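Side-chain contacts in CDP-glucose 4,6-dehydratase (Salmonella enterica subsp. enterica serovar Typhi, PDB 1WVG), which catalyses the NAD(+)-dependent dehydration of CDP-D-glucose to CDP-4-dehydro-6-deoxy-D-glucose, an early step towards the CDP-3,6-dideoxy-D-mannose used for the lipopolysaccharide O-antigen: residues N129-K134 against G162-V167; F85-Q90 against S240-V245. All blocks are in the same frame, centred on the assembly; numbering follows the deposited sequence.

Contact 1: N129-K134 against G162-V167; sequences NITSDK and GCAELV. With CXY (cytidine-5'-diphospho-beta-D-xylose), chain D; APR (adenosine-5-diphosphoribose), chain C.
At the C-terminal end of strand 126-130 in the Rossmann sheet, where the chain turns into the loop that lines the sugar-nucleotide pocket, Thr-131 meets Glu-165 and Ala-164 of helix 156-175. OG1 of Thr-131 donates to OE2 of Glu-165 at a short 2.5 Å, meeting the anti lone pair of that oxygen, on the side away from OE1. The bend at chi2 (-70°) turns the Glu-165 carboxylate back to the strand, where the chain crosses the threonine side chain at about a right angle; OE1 forms a salt bridge with Arg-192, which probably keeps the buried acid ionised. Threonine suits the spot by having two faces: its methyl CG2 lies 4.3 Å from CB of Ala-164, whose small side chain lets helix and strand come close. Beyond Thr-131 the loop serves the substrate analogue. Ser-132 OG accepts from the backbone N of Lys-134 (2.9 Å), an ST turn, and lies 2.9 Å from O4' of CDP-xylose. Lys-134 NZ reaches diphosphate oxygen O1B at 2.8 Å. Tyr-157 OH lies beside Ser-132 OG in a weak hydrogen bond, and Lys-161 NZ is hydrogen-bonded to the backbone O of Thr-131; the two supply the Tyr-X-X-X-Lys motif of the extended short-chain dehydrogenase/reductases.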
ATOM      1  N   ASN A 129     -18.102 -14.847 -13.210  1.00 19.39           N
ATOM      2  CA  ASN A 129     -17.284 -15.780 -12.450  1.00 17.65           C
ATOM      3  C   ASN A 129     -17.456 -15.590 -10.931  1.00 27.17           C
ATOM      4  O   ASN A 129     -17.023 -14.615 -10.342  1.00 21.35           O
ATOM      5  CB  ASN A 129     -15.805 -15.737 -12.931  1.00 17.99           C
ATOM      6  CG  ASN A 129     -14.824 -16.515 -12.053  1.00 30.13           C
ATOM      7  OD1 ASN A 129     -15.134 -17.634 -11.668  1.00 31.95           O
ATOM      8  ND2 ASN A 129     -13.654 -15.948 -11.711  1.00 20.36           N
ATOM      9  N   ILE A 130     -18.106 -16.535 -10.279  1.00 20.92           N
ATOM     10  CA  ILE A 130     -18.304 -16.463  -8.858  1.00 15.19           C
ATOM     11  C   ILE A 130     -17.076 -16.918  -8.088  1.00 23.86           C
ATOM     12  O   ILE A 130     -16.656 -18.080  -8.163  1.00 18.85           O
ATOM     13  CB  ILE A 130     -19.460 -17.348  -8.411  1.00 21.50           C
ATOM     14  CG1 ILE A 130     -20.785 -16.657  -8.723  1.00 20.08           C
ATOM     15  CG2 ILE A 130     -19.310 -17.560  -6.898  1.00 23.79           C
ATOM     16  CD1 ILE A 130     -21.020 -16.480 -10.198  1.00 16.01           C
ATOM     17  N   THR A 131     -16.476 -16.007  -7.324  1.00 26.05           N
ATOM     18  CA  THR A 131     -15.312 -16.403  -6.556  1.00 28.75           C
ATOM     19  C   THR A 131     -15.720 -16.555  -5.089  1.00 25.72           C
ATOM     20  O   THR A 131     -16.531 -17.416  -4.743  1.00 25.98           O
ATOM     21  CB  THR A 131     -14.039 -15.554  -6.826  1.00 29.01           C
ATOM     22  OG1 THR A 131     -14.275 -14.204  -6.454  1.00 20.52           O
ATOM     23  CG2 THR A 131     -13.680 -15.616  -8.301  1.00 13.34           C
ATOM     24  N   SER A 132     -15.239 -15.688  -4.219  1.00 16.79           N
ATOM     25  CA  SER A 132     -15.601 -15.773  -2.810  1.00 19.32           C
ATOM     26  C   SER A 132     -15.103 -14.557  -2.051  1.00 17.33           C
ATOM     27  O   SER A 132     -14.115 -13.897  -2.442  1.00 23.12           O
ATOM     28  CB  SER A 132     -14.803 -16.954  -2.270  1.00 23.57           C
ATOM     29  OG  SER A 132     -14.884 -17.070  -0.859  1.00 30.80           O
ATOM     30  N   ASP A 133     -15.733 -14.315  -0.920  1.00 22.03           N
ATOM     31  CA  ASP A 133     -15.286 -13.239  -0.040  1.00 19.52           C
ATOM     32  C   ASP A 133     -13.907 -13.619   0.552  1.00 22.88           C
ATOM     33  O   ASP A 133     -13.151 -12.778   1.031  1.00 22.83           O
ATOM     34  CB  ASP A 133     -16.334 -12.868   1.041  1.00 16.39           C
ATOM     35  CG  ASP A 133     -16.809 -13.961   1.994  1.00 22.79           C
ATOM     36  OD1 ASP A 133     -17.706 -13.782   2.819  1.00 27.37           O
ATOM     37  OD2 ASP A 133     -16.143 -15.088   1.920  1.00 21.09           O
ATOM     38  N   LYS A 134     -13.530 -14.899   0.477  1.00 13.34           N
ATOM     39  CA  LYS A 134     -12.251 -15.357   0.991  1.00 14.67           C
ATOM     40  C   LYS A 134     -11.077 -15.179   0.056  1.00 18.62           C
ATOM     41  O   LYS A 134      -9.965 -15.585   0.376  1.00 17.93           O
ATOM     42  CB  LYS A 134     -12.349 -16.811   1.412  1.00 17.29           C
ATOM     43  CG  LYS A 134     -13.485 -16.919   2.399  1.00 20.26           C
ATOM     44  CD  LYS A 134     -13.268 -17.935   3.489  1.00 33.28           C
ATOM     45  CE  LYS A 134     -14.602 -18.442   4.030  1.00 45.71           C
ATOM     46  NZ  LYS A 134     -15.555 -17.354   4.303  1.00 49.49           N
ATOM     47  N   GLY A 162      -8.549 -17.057  -4.445  1.00 21.30           N
ATOM     48  CA  GLY A 162      -7.534 -16.053  -4.671  1.00 13.35           C
ATOM     49  C   GLY A 162      -6.958 -16.370  -6.042  1.00 14.73           C
ATOM     50  O   GLY A 162      -6.918 -15.522  -6.915  1.00 13.61           O
ATOM     51  N   CYS A 163      -6.562 -17.633  -6.242  1.00 11.99           N
ATOM     52  CA  CYS A 163      -6.051 -18.070  -7.534  1.00 13.36           C
ATOM     53  C   CYS A 163      -7.128 -17.957  -8.612  1.00 13.24           C
ATOM     54  O   CYS A 163      -6.812 -17.573  -9.746  1.00 18.34           O
ATOM     55  CB  CYS A 163      -5.587 -19.526  -7.503  1.00 15.61           C
ATOM     56  SG  CYS A 163      -4.102 -19.779  -6.499  1.00 18.80           S
ATOM     57  N   ALA A 164      -8.388 -18.320  -8.289  1.00 11.46           N
ATOM     58  CA  ALA A 164      -9.480 -18.214  -9.286  1.00 16.79           C
ATOM     59  C   ALA A 164      -9.620 -16.752  -9.749  1.00 22.09           C
ATOM     60  O   ALA A 164      -9.882 -16.434 -10.913  1.00 15.66           O
ATOM     61  CB  ALA A 164     -10.805 -18.800  -8.776  1.00 11.59           C
ATOM     62  N   GLU A 165      -9.408 -15.817  -8.813  1.00 19.14           N
ATOM     63  CA  GLU A 165      -9.475 -14.392  -9.142  1.00 15.98           C
ATOM     64  C   GLU A 165      -8.369 -14.026 -10.110  1.00 13.46           C
ATOM     65  O   GLU A 165      -8.583 -13.351 -11.113  1.00 14.21           O
ATOM     66  CB  GLU A 165      -9.290 -13.587  -7.836  1.00 17.29           C
ATOM     67  CG  GLU A 165     -10.639 -13.359  -7.146  1.00 15.24           C
ATOM     68  CD  GLU A 165     -11.527 -12.390  -7.895  1.00 23.85           C
ATOM     69  OE1 GLU A 165     -11.106 -11.602  -8.708  1.00 25.40           O
ATOM     70  OE2 GLU A 165     -12.788 -12.458  -7.568  1.00 16.19           O
ATOM     71  N   LEU A 166      -7.160 -14.507  -9.837  1.00 13.92           N
ATOM     72  CA  LEU A 166      -6.012 -14.235 -10.705  1.00 14.16           C
ATOM     73  C   LEU A 166      -6.250 -14.800 -12.099  1.00 24.15           C
ATOM     74  O   LEU A 166      -5.974 -14.179 -13.132  1.00 22.32           O
ATOM     75  CB  LEU A 166      -4.708 -14.880 -10.141  1.00 15.71           C
ATOM     76  CG  LEU A 166      -3.782 -13.959  -9.327  1.00 22.12           C
ATOM     77  CD1 LEU A 166      -4.459 -13.443  -8.059  1.00 20.83           C
ATOM     78  CD2 LEU A 166      -2.519 -14.719  -8.959  1.00 17.48           C
ATOM     79  N   VAL A 167      -6.759 -16.020 -12.121  1.00 20.28           N
ATOM     80  CA  VAL A 167      -7.031 -16.684 -13.383  1.00 16.56           C
ATOM     81  C   VAL A 167      -7.945 -15.876 -14.282  1.00 15.63           C
ATOM     82  O   VAL A 167      -7.643 -15.688 -15.461  1.00 19.72           O
ATOM     83  CB  VAL A 167      -7.684 -18.014 -13.141  1.00 20.72           C
ATOM     84  CG1 VAL A 167      -8.322 -18.475 -14.455  1.00 18.42           C
ATOM     85  CG2 VAL A 167      -6.670 -19.004 -12.579  1.00 12.97           C
TER
HETATM   86  O1B CXY D 401     -17.160 -18.391   6.368  1.00 29.16           O
HETATM   87  PB  CXY D 401     -17.282 -19.839   5.937  1.00 28.73           P
HETATM   88  O2B CXY D 401     -16.149 -20.716   6.402  1.00 25.77           O
HETATM   89  O1' CXY D 401     -17.408 -19.913   4.300  1.00 29.67           O
HETATM   90  O3A CXY D 401     -18.662 -20.116   6.575  1.00 26.46           O
HETATM   91  PA  CXY D 401     -19.112 -21.050   7.853  1.00 28.73           P
HETATM   92  O1A CXY D 401     -20.596 -20.946   7.894  1.00 18.54           O
HETATM   93  O2A CXY D 401     -18.601 -22.430   7.709  1.00 23.86           O
HETATM   94  O5D CXY D 401     -18.365 -20.323   9.056  1.00 35.02           O
HETATM   95  C5D CXY D 401     -18.908 -19.084   9.534  1.00 35.54           C
HETATM   96  C4D CXY D 401     -18.295 -18.780  10.879  1.00 27.79           C
HETATM   97  O4D CXY D 401     -19.083 -19.462  11.886  1.00 23.69           O
HETATM   98  C3D CXY D 401     -16.832 -19.164  11.098  1.00 19.35           C
HETATM   99  O3D CXY D 401     -16.057 -18.259  11.965  1.00 26.15           O
HETATM  100  C2D CXY D 401     -17.061 -20.541  11.747  1.00 18.82           C
HETATM  101  O2D CXY D 401     -15.893 -20.897  12.492  1.00 26.64           O
HETATM  102  C1D CXY D 401     -18.213 -20.220  12.672  1.00 25.69           C
HETATM  103  N1  CXY D 401     -18.941 -21.402  13.142  1.00 22.25           N
HETATM  104  C6  CXY D 401     -19.573 -22.239  12.237  1.00 32.21           C
HETATM  105  C5  CXY D 401     -20.254 -23.295  12.607  1.00 41.10           C
HETATM  106  C4  CXY D 401     -20.365 -23.660  13.977  1.00 39.91           C
HETATM  107  N3  CXY D 401     -19.718 -22.770  14.851  1.00 18.64           N
HETATM  108  C2  CXY D 401     -18.992 -21.644  14.501  1.00 32.34           C
HETATM  109  N4  CXY D 401     -20.950 -24.644  14.415  1.00 28.90           N
HETATM  110  O2  CXY D 401     -18.426 -20.918  15.327  1.00 24.87           O
HETATM  111  C1' CXY D 401     -18.735 -19.755   3.828  1.00 32.29           C
HETATM  112  C2' CXY D 401     -18.884 -20.713   2.671  1.00 33.86           C
HETATM  113  C3' CXY D 401     -17.868 -20.290   1.628  1.00 26.04           C
HETATM  114  C4' CXY D 401     -18.132 -18.851   1.184  1.00 20.22           C
HETATM  115  C5' CXY D 401     -18.115 -17.929   2.396  1.00 17.17           C
HETATM  116  O2' CXY D 401     -18.599 -22.073   3.062  1.00 26.37           O
HETATM  117  O3' CXY D 401     -18.011 -21.120   0.460  1.00 21.96           O
HETATM  118  O4' CXY D 401     -17.160 -18.449   0.222  1.00 28.08           O
HETATM  119  O5' CXY D 401     -19.028 -18.390   3.397  1.00 29.32           O
HETATM  120  N1  APR C 400     -17.522 -30.436 -11.166  1.00 23.39           N
HETATM  121  C2  APR C 400     -18.744 -29.870 -11.303  1.00 18.70           C
HETATM  122  N3  APR C 400     -19.496 -29.330 -10.392  1.00 16.60           N
HETATM  123  C4  APR C 400     -18.903 -29.345  -9.180  1.00 16.67           C
HETATM  124  C5  APR C 400     -17.678 -29.846  -8.868  1.00 16.61           C
HETATM  125  C6  APR C 400     -16.944 -30.448  -9.934  1.00 22.54           C
HETATM  126  N6  APR C 400     -15.708 -30.972  -9.869  1.00 20.22           N
HETATM  127  N7  APR C 400     -17.401 -29.657  -7.520  1.00 16.14           N
HETATM  128  C8  APR C 400     -18.481 -29.058  -7.042  1.00 11.23           C
HETATM  129  N9  APR C 400     -19.416 -28.846  -8.006  1.00 26.91           N
HETATM  130  C1' APR C 400     -20.732 -28.240  -7.895  1.00 22.70           C
HETATM  131  C2' APR C 400     -21.623 -29.040  -6.987  1.00 25.25           C
HETATM  132  O2' APR C 400     -22.086 -30.218  -7.664  1.00 27.03           O
HETATM  133  C3' APR C 400     -22.722 -28.002  -6.755  1.00 16.08           C
HETATM  134  O3' APR C 400     -23.673 -27.818  -7.814  1.00 21.69           O
HETATM  135  O4' APR C 400     -20.609 -27.020  -7.235  1.00 22.99           O
HETATM  136  C4' APR C 400     -21.843 -26.735  -6.571  1.00 13.81           C
HETATM  137  C5' APR C 400     -21.447 -26.442  -5.155  1.00 16.41           C
HETATM  138  O5' APR C 400     -22.646 -26.038  -4.448  1.00 24.68           O
HETATM  139  PA  APR C 400     -22.709 -25.988  -2.822  1.00 26.37           P
HETATM  140  O1A APR C 400     -21.775 -26.994  -2.163  1.00 22.94           O
HETATM  141  O2A APR C 400     -24.195 -25.880  -2.408  1.00 25.08           O
HETATM  142  O3A APR C 400     -22.044 -24.587  -2.545  1.00 23.39           O
HETATM  143  PB  APR C 400     -22.717 -23.119  -2.741  1.00 22.84           P
HETATM  144  O1B APR C 400     -22.938 -22.573  -1.350  1.00 28.18           O
HETATM  145  O2B APR C 400     -23.866 -23.142  -3.732  1.00 28.55           O
HETATM  146  O5D APR C 400     -21.534 -22.396  -3.523  1.00 39.81           O
HETATM  147  C5D APR C 400     -21.786 -21.957  -4.868  1.00 35.08           C
HETATM  148  O4D APR C 400     -20.551 -19.820  -4.622  1.00 28.91           O
HETATM  149  O1D APR C 400     -19.688 -19.201  -2.537  1.00 34.29           O
HETATM  150  C1D APR C 400     -19.382 -19.735  -3.857  1.00 40.39           C
HETATM  151  O2D APR C 400     -17.479 -21.259  -3.612  1.00 30.88           O
HETATM  152  C2D APR C 400     -18.913 -21.162  -3.704  1.00 39.79           C
HETATM  153  O3D APR C 400     -18.267 -21.359  -5.990  1.00 34.05           O
HETATM  154  C3D APR C 400     -19.264 -21.761  -5.054  1.00 80.62           C
HETATM  155  C4D APR C 400     -20.608 -21.116  -5.304  1.00 45.62           C

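Contact 2: F85-Q90 against S240-V245; sequences FHMAAQ and SGYIVV. With APR (adenosine-5-diphosphoribose), chain C.
Apolar packing joins Phe-85, near the end of strand 83-86, and Met-87 just beyond the strand to Tyr-242 on helix 236-251. Phe-85 sends one corner of its ring to the helix: CE2 lies 3.9 Å from CB of Tyr-242, and the two aromatic side chains pass each other at a slant without stacking. Two residues on, the unbranched Met-87 chain is extended at chi2 (-167°), which carries its sulfur SD out to 4.4 Å from CE2 of Tyr-242, at the edge of that ring and near its plane. A long, flexible thioether suits this place, since it can span the gap between sheet and helix; Leu-25 of helix 20-31 and Ile-130 of the next strand pack around it.

The same phenyl edge also meets a polar atom. Backbone O of Tyr-242 lies in the plane of the Phe-85 ring, 3.6 Å from CE2, so the weakly positive rim of the ring faces the carbonyl. Helix 236-251 is one of the helices packed on a face of the parallel Rossmann sheet, and large side chains at and just past the strand's end fill the layer between them. Tyrosine suits a place that is apolar along the ring and polar at its end: its ring joins the apolar packing, while its OH is hydrogen-bonded to Lys-21.

Past the strand, the backbone turns to the bound ADP-ribose. Ala-89 N donates to ribose oxygen O4' at 3.2 Å, with an N-H...O angle of 158°, and Met-87 O accepts a weak hydrogen bond from O3D of the second ribose. The small methyl CB of Ala-88 lies 3.4 Å from adenine N3, where a short side chain lets the base approach the loop closely.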
ATOM      1  N   PHE A  85     -22.812 -18.465 -15.879  1.00 21.39           N
ATOM      2  CA  PHE A  85     -22.539 -18.237 -14.480  1.00 14.19           C
ATOM      3  C   PHE A  85     -21.663 -19.382 -14.023  1.00 26.06           C
ATOM      4  O   PHE A  85     -22.096 -20.521 -14.044  1.00 19.10           O
ATOM      5  CB  PHE A  85     -23.808 -18.215 -13.623  1.00 21.66           C
ATOM      6  CG  PHE A  85     -24.656 -16.987 -13.882  1.00 25.20           C
ATOM      7  CD1 PHE A  85     -25.711 -17.020 -14.796  1.00 27.97           C
ATOM      8  CD2 PHE A  85     -24.411 -15.792 -13.199  1.00 17.65           C
ATOM      9  CE1 PHE A  85     -26.490 -15.883 -15.010  1.00 24.55           C
ATOM     10  CE2 PHE A  85     -25.168 -14.640 -13.420  1.00 16.43           C
ATOM     11  CZ  PHE A  85     -26.227 -14.696 -14.326  1.00 15.89           C
ATOM     12  N   HIS A  86     -20.426 -19.113 -13.653  1.00 15.77           N
ATOM     13  CA  HIS A  86     -19.560 -20.182 -13.209  1.00 12.91           C
ATOM     14  C   HIS A  86     -19.553 -20.282 -11.693  1.00 20.77           C
ATOM     15  O   HIS A  86     -18.883 -19.483 -11.064  1.00 23.26           O
ATOM     16  CB  HIS A  86     -18.118 -19.884 -13.664  1.00 15.88           C
ATOM     17  CG  HIS A  86     -17.110 -20.883 -13.180  1.00 17.28           C
ATOM     18  ND1 HIS A  86     -17.322 -22.259 -13.312  1.00 20.05           N
ATOM     19  CD2 HIS A  86     -15.903 -20.698 -12.563  1.00 17.41           C
ATOM     20  CE1 HIS A  86     -16.247 -22.870 -12.807  1.00 18.23           C
ATOM     21  NE2 HIS A  86     -15.383 -21.958 -12.339  1.00 20.20           N
ATOM     22  N   MET A  87     -20.298 -21.252 -11.110  1.00 22.25           N
ATOM     23  CA  MET A  87     -20.408 -21.451  -9.659  1.00 21.16           C
ATOM     24  C   MET A  87     -19.986 -22.813  -9.124  1.00 21.80           C
ATOM     25  O   MET A  87     -20.110 -23.053  -7.927  1.00 25.20           O
ATOM     26  CB  MET A  87     -21.838 -21.250  -9.169  1.00 25.32           C
ATOM     27  CG  MET A  87     -22.336 -19.846  -9.446  1.00 41.28           C
ATOM     28  SD  MET A  87     -23.875 -19.446  -8.560  1.00 44.14           S
ATOM     29  CE  MET A  87     -25.069 -19.882  -9.844  1.00 43.76           C
ATOM     30  N   ALA A  88     -19.520 -23.715  -9.978  1.00 18.47           N
ATOM     31  CA  ALA A  88     -19.143 -25.018  -9.470  1.00 24.37           C
ATOM     32  C   ALA A  88     -17.880 -24.902  -8.648  1.00 25.85           C
ATOM     33  O   ALA A  88     -16.925 -24.281  -9.108  1.00 26.74           O
ATOM     34  CB  ALA A  88     -18.915 -25.991 -10.617  1.00 26.60           C
ATOM     35  N   ALA A  89     -17.855 -25.478  -7.455  1.00 21.10           N
ATOM     36  CA  ALA A  89     -16.673 -25.423  -6.616  1.00 17.70           C
ATOM     37  C   ALA A  89     -16.858 -26.325  -5.390  1.00 23.20           C
ATOM     38  O   ALA A  89     -17.995 -26.697  -5.051  1.00 25.36           O
ATOM     39  CB  ALA A  89     -16.483 -23.996  -6.101  1.00 21.91           C
ATOM     40  N   GLN A  90     -15.698 -26.654  -4.777  1.00 18.63           N
ATOM     41  CA  GLN A  90     -15.546 -27.341  -3.516  1.00 15.16           C
ATOM     42  C   GLN A  90     -15.499 -26.069  -2.644  1.00 28.34           C
ATOM     43  O   GLN A  90     -14.457 -25.363  -2.622  1.00 24.05           O
ATOM     44  CB  GLN A  90     -14.228 -28.139  -3.525  1.00 16.59           C
ATOM     45  CG  GLN A  90     -14.014 -28.974  -2.242  1.00 23.26           C
ATOM     46  CD  GLN A  90     -14.194 -28.187  -0.941  1.00 23.35           C
ATOM     47  OE1 GLN A  90     -15.317 -28.003  -0.504  1.00 24.00           O
ATOM     48  NE2 GLN A  90     -13.118 -27.750  -0.269  1.00 23.61           N
ATOM     49  N   SER A 240     -28.848 -11.361  -6.798  1.00 20.63           N
ATOM     50  CA  SER A 240     -29.386 -10.142  -7.464  1.00 20.67           C
ATOM     51  C   SER A 240     -28.238  -9.370  -8.071  1.00 30.00           C
ATOM     52  O   SER A 240     -28.324  -8.879  -9.203  1.00 25.01           O
ATOM     53  CB  SER A 240     -30.241  -9.241  -6.546  1.00 23.93           C
ATOM     54  OG  SER A 240     -29.490  -8.598  -5.540  1.00 23.48           O
ATOM     55  N   GLY A 241     -27.153  -9.287  -7.289  1.00 22.53           N
ATOM     56  CA  GLY A 241     -25.977  -8.616  -7.779  1.00 18.98           C
ATOM     57  C   GLY A 241     -25.459  -9.343  -9.000  1.00 18.02           C
ATOM     58  O   GLY A 241     -25.170  -8.710 -10.031  1.00 18.66           O
ATOM     59  N   TYR A 242     -25.347 -10.686  -8.911  1.00 21.12           N
ATOM     60  CA  TYR A 242     -24.866 -11.462 -10.078  1.00 19.74           C
ATOM     61  C   TYR A 242     -25.756 -11.241 -11.316  1.00 17.84           C
ATOM     62  O   TYR A 242     -25.311 -11.203 -12.456  1.00 18.81           O
ATOM     63  CB  TYR A 242     -24.905 -12.997  -9.891  1.00 16.78           C
ATOM     64  CG  TYR A 242     -24.124 -13.489  -8.717  1.00 23.06           C
ATOM     65  CD1 TYR A 242     -23.348 -12.607  -7.961  1.00 21.40           C
ATOM     66  CD2 TYR A 242     -24.170 -14.836  -8.348  1.00 20.88           C
ATOM     67  CE1 TYR A 242     -22.595 -13.079  -6.878  1.00 21.96           C
ATOM     68  CE2 TYR A 242     -23.452 -15.305  -7.244  1.00 17.76           C
ATOM     69  CZ  TYR A 242     -22.649 -14.428  -6.511  1.00 27.19           C
ATOM     70  OH  TYR A 242     -21.929 -14.870  -5.407  1.00 26.44           O
ATOM     71  N   ILE A 243     -27.044 -11.136 -11.075  1.00 16.19           N
ATOM     72  CA  ILE A 243     -27.971 -11.024 -12.169  1.00 20.12           C
ATOM     73  C   ILE A 243     -27.845  -9.686 -12.830  1.00 24.15           C
ATOM     74  O   ILE A 243     -27.838  -9.581 -14.064  1.00 22.03           O
ATOM     75  CB  ILE A 243     -29.394 -11.293 -11.682  1.00 21.85           C
ATOM     76  CG1 ILE A 243     -29.612 -12.782 -11.583  1.00 13.68           C
ATOM     77  CG2 ILE A 243     -30.478 -10.702 -12.572  1.00 21.11           C
ATOM     78  CD1 ILE A 243     -30.762 -13.054 -10.620  1.00 20.33           C
ATOM     79  N   VAL A 244     -27.734  -8.680 -11.981  1.00 24.13           N
ATOM     80  CA  VAL A 244     -27.609  -7.307 -12.462  1.00 23.92           C
ATOM     81  C   VAL A 244     -26.372  -7.107 -13.313  1.00 28.60           C
ATOM     82  O   VAL A 244     -26.413  -6.490 -14.393  1.00 31.38           O
ATOM     83  CB  VAL A 244     -27.698  -6.284 -11.350  1.00 27.83           C
ATOM     84  CG1 VAL A 244     -27.127  -4.964 -11.864  1.00 30.26           C
ATOM     85  CG2 VAL A 244     -29.158  -6.137 -10.906  1.00 21.79           C
ATOM     86  N   VAL A 245     -25.266  -7.683 -12.858  1.00 21.93           N
ATOM     87  CA  VAL A 245     -24.066  -7.510 -13.638  1.00 20.68           C
ATOM     88  C   VAL A 245     -24.176  -8.227 -14.930  1.00 29.58           C
ATOM     89  O   VAL A 245     -23.682  -7.738 -15.933  1.00 28.36           O
ATOM     90  CB  VAL A 245     -22.733  -7.822 -12.948  1.00 30.70           C
ATOM     91  CG1 VAL A 245     -22.635  -7.085 -11.627  1.00 34.87           C
ATOM     92  CG2 VAL A 245     -22.712  -9.306 -12.668  1.00 31.28           C
TER
HETATM   93  N1  APR C 400     -17.522 -30.436 -11.166  1.00 23.39           N
HETATM   94  C2  APR C 400     -18.744 -29.870 -11.303  1.00 18.70           C
HETATM   95  N3  APR C 400     -19.496 -29.330 -10.392  1.00 16.60           N
HETATM   96  C4  APR C 400     -18.903 -29.345  -9.180  1.00 16.67           C
HETATM   97  C5  APR C 400     -17.678 -29.846  -8.868  1.00 16.61           C
HETATM   98  C6  APR C 400     -16.944 -30.448  -9.934  1.00 22.54           C
HETATM   99  N6  APR C 400     -15.708 -30.972  -9.869  1.00 20.22           N
HETATM  100  N7  APR C 400     -17.401 -29.657  -7.520  1.00 16.14           N
HETATM  101  C8  APR C 400     -18.481 -29.058  -7.042  1.00 11.23           C
HETATM  102  N9  APR C 400     -19.416 -28.846  -8.006  1.00 26.91           N
HETATM  103  C1' APR C 400     -20.732 -28.240  -7.895  1.00 22.70           C
HETATM  104  C2' APR C 400     -21.623 -29.040  -6.987  1.00 25.25           C
HETATM  105  O2' APR C 400     -22.086 -30.218  -7.664  1.00 27.03           O
HETATM  106  C3' APR C 400     -22.722 -28.002  -6.755  1.00 16.08           C
HETATM  107  O3' APR C 400     -23.673 -27.818  -7.814  1.00 21.69           O
HETATM  108  O4' APR C 400     -20.609 -27.020  -7.235  1.00 22.99           O
HETATM  109  C4' APR C 400     -21.843 -26.735  -6.571  1.00 13.81           C
HETATM  110  C5' APR C 400     -21.447 -26.442  -5.155  1.00 16.41           C
HETATM  111  O5' APR C 400     -22.646 -26.038  -4.448  1.00 24.68           O
HETATM  112  PA  APR C 400     -22.709 -25.988  -2.822  1.00 26.37           P
HETATM  113  O1A APR C 400     -21.775 -26.994  -2.163  1.00 22.94           O
HETATM  114  O2A APR C 400     -24.195 -25.880  -2.408  1.00 25.08           O
HETATM  115  O3A APR C 400     -22.044 -24.587  -2.545  1.00 23.39           O
HETATM  116  PB  APR C 400     -22.717 -23.119  -2.741  1.00 22.84           P
HETATM  117  O1B APR C 400     -22.938 -22.573  -1.350  1.00 28.18           O
HETATM  118  O2B APR C 400     -23.866 -23.142  -3.732  1.00 28.55           O
HETATM  119  O5D APR C 400     -21.534 -22.396  -3.523  1.00 39.81           O
HETATM  120  C5D APR C 400     -21.786 -21.957  -4.868  1.00 35.08           C
HETATM  121  O4D APR C 400     -20.551 -19.820  -4.622  1.00 28.91           O
HETATM  122  O1D APR C 400     -19.688 -19.201  -2.537  1.00 34.29           O
HETATM  123  C1D APR C 400     -19.382 -19.735  -3.857  1.00 40.39           C
HETATM  124  O2D APR C 400     -17.479 -21.259  -3.612  1.00 30.88           O
HETATM  125  C2D APR C 400     -18.913 -21.162  -3.704  1.00 39.79           C
HETATM  126  O3D APR C 400     -18.267 -21.359  -5.990  1.00 34.05           O
HETATM  127  C3D APR C 400     -19.264 -21.761  -5.054  1.00 80.62           C
HETATM  128  C4D APR C 400     -20.608 -21.116  -5.304  1.00 45.62           C

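Strands 83-86 and 126-130 are parallel neighbours in the Rossmann sheet, and the centres of contacts 1 and 2 lie about 12 Å apart. Along the chain contact 1 is nested between the two segments of contact 2. Helix 156-175 and helix 236-251 pack on opposite faces of the sheet. The contacts meet directly: Ile-130 N is 3.1 Å from His-86 O, a probable hydrogen bond between the strands, and CG1 of Ile-130 touches both Met-87 and Tyr-242. Both strand ends reach ADP-ribose, while the loop after 126-130 also holds CDP-xylose. The C-terminal ends of the strands thus bring the ADP-ribose, which corresponds to part of the NAD(+) cofactor, and the sugar nucleotide side by side.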